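Side-chain contact in capsular polysaccharide biosynthesis protein (Vibrio cholerae, PDB 1XPJ), which is of uncharacterised function but is probably a hydrolase of the haloacid dehalogenase-like superfamily, perhaps involved in capsular polysaccharide synthesis: residues A[110-113]-A[114-118]. Sequence-based numbering, arbitrary orientation.
Sequences MNLE and EIHQL
Asn-111 and Glu-114 give a compact example of how a helix start is closed by a side chain. Asn-111 is the N-cap of helix 112-120: its CG sits between its own backbone N and carbonyl carbon (chi1 60°), which turns OD1 back to accept from Glu-114 N at 2.8 Å in a nearly straight bond, 162° at the hydrogen. The two side chains cross at about a right angle, the amide and carboxylate planes 70° apart, though this rests on one of two modelled positions of Glu-114 and is tentative. Met-110, just before the cap, runs out extended and crosses Ile-115 and Leu-118 steeply, its CB 3.8 Å from Ile-115 CD1 and its SD 3.9 Å from Leu-118 CD1. Ile-115 also packs on Tyr-36 of helix 27-38 and on Phe-95 of a second subunit. Across the next turn, the Gln-117 amide stands nearly perpendicular to the Glu-113 carboxylate; NE2 of Gln-117 reaches OE2 of Glu-113 in a weak 3.4 Å bond, and a water accepts from that NE2 and donates weakly to OE2. The helix start thus combines a firm polar cap and an apolar face with a looser, hydrated pair, while both glutamate carboxylates probably interact favourably with the helix dipole.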
loop_
_atom_site.group_PDB
_atom_site.type_symbol
_atom_site.label_atom_id
_atom_site.label_comp_id
_atom_site.label_asym_id
_atom_site.label_seq_id
_atom_site.Cartn_x
_atom_site.Cartn_y
_atom_site.Cartn_z
ATOM N N MET A 110 -4.934 32.367 -1.921
ATOM C CA MET A 110 -4.241 32.783 -0.701
ATOM C C MET A 110 -2.739 32.559 -0.813
ATOM O O MET A 110 -2.308 31.628 -1.492
ATOM C CB MET A 110 -4.747 32.016 0.520
ATOM C CG MET A 110 -6.228 32.200 0.866
ATOM S SD MET A 110 -6.710 30.993 2.109
ATOM C CE MET A 110 -8.489 31.126 1.956
ATOM N N ASN A 111 -1.963 33.410 -0.134
ATOM C CA ASN A 111 -0.518 33.206 0.013
ATOM C C ASN A 111 -0.182 32.263 1.167
ATOM O O ASN A 111 -1.071 31.864 1.932
ATOM C CB ASN A 111 0.252 34.536 0.132
ATOM C CG ASN A 111 -0.184 35.387 1.334
ATOM O OD1 ASN A 111 -0.278 34.901 2.467
ATOM N ND2 ASN A 111 -0.428 36.671 1.084
ATOM N N LEU A 112 1.098 31.906 1.283
ATOM C CA LEU A 112 1.572 30.977 2.310
ATOM C C LEU A 112 1.243 31.449 3.725
ATOM O O LEU A 112 0.740 30.662 4.531
ATOM C CB LEU A 112 3.077 30.688 2.156
ATOM C CG LEU A 112 3.572 29.236 2.299
ATOM C CD1 LEU A 112 4.906 29.191 3.037
ATOM C CD2 LEU A 112 2.561 28.292 2.969
ATOM N N GLU A 113 1.512 32.723 4.012
ATOM C CA GLU A 113 1.155 33.328 5.299
ATOM C C GLU A 113 -0.329 33.106 5.603
ATOM O O GLU A 113 -0.677 32.667 6.693
ATOM C CB GLU A 113 1.499 34.825 5.324
ATOM C CG GLU A 113 1.456 35.481 6.704
ATOM C CD GLU A 113 1.689 36.996 6.672
ATOM O OE1 GLU A 113 2.575 37.470 5.915
ATOM O OE2 GLU A 113 0.993 37.728 7.417
ATOM N N GLU A 114 -1.181 33.391 4.619
ATOM C CA GLU A 114 -2.626 33.202 4.729
ATOM C C GLU A 114 -3.047 31.748 4.948
ATOM O O GLU A 114 -3.958 31.495 5.728
ATOM C CB GLU A 114 -3.338 33.763 3.497
ATOM C CG GLU A 114 -3.521 35.274 3.497
ATOM C CD GLU A 114 -3.889 35.821 2.126
ATOM O OE1 GLU A 114 -3.190 36.742 1.650
ATOM O OE2 GLU A 114 -4.877 35.338 1.522
ATOM N N ILE A 115 -2.398 30.802 4.262
ATOM C CA ILE A 115 -2.690 29.379 4.443
ATOM C C ILE A 115 -2.312 28.971 5.868
ATOM O O ILE A 115 -3.072 28.279 6.557
ATOM C CB ILE A 115 -1.926 28.491 3.410
ATOM C CG1 ILE A 115 -2.257 28.870 1.962
ATOM C CG2 ILE A 115 -2.198 27.008 3.651
ATOM C CD1 ILE A 115 -3.646 28.499 1.503
ATOM N N HIS A 116 -1.130 29.414 6.290
ATOM C CA HIS A 116 -0.616 29.166 7.630
ATOM C C HIS A 116 -1.593 29.640 8.695
ATOM O O HIS A 116 -1.734 28.995 9.729
ATOM C CB HIS A 116 0.743 29.853 7.812
ATOM C CG HIS A 116 1.914 28.976 7.488
ATOM N ND1 HIS A 116 3.223 29.416 7.568
ATOM C CD2 HIS A 116 1.977 27.680 7.091
ATOM C CE1 HIS A 116 4.039 28.431 7.234
ATOM N NE2 HIS A 116 3.307 27.366 6.941
ATOM N N GLN A 117 -2.271 30.760 8.423
ATOM C CA GLN A 117 -3.257 31.350 9.343
ATOM C C GLN A 117 -4.514 30.503 9.500
ATOM O O GLN A 117 -5.037 30.404 10.604
ATOM C CB GLN A 117 -3.637 32.781 8.931
ATOM C CG GLN A 117 -2.750 33.873 9.541
ATOM C CD GLN A 117 -2.524 35.057 8.596
ATOM O OE1 GLN A 117 -3.347 35.330 7.715
ATOM N NE2 GLN A 117 -1.412 35.760 8.783
ATOM N N LEU A 118 -4.995 29.911 8.397
ATOM C CA LEU A 118 -6.143 28.995 8.436
ATOM C C LEU A 118 -5.870 27.863 9.407
ATOM O O LEU A 118 -6.732 27.470 10.177
ATOM C CB LEU A 118 -6.409 28.368 7.056
ATOM C CG LEU A 118 -7.220 29.084 5.971
ATOM C CD1 LEU A 118 -7.329 28.174 4.743
ATOM C CD2 LEU A 118 -8.608 29.553 6.465
HETATM O O HOH W 1 -1.581 37.097 6.273
#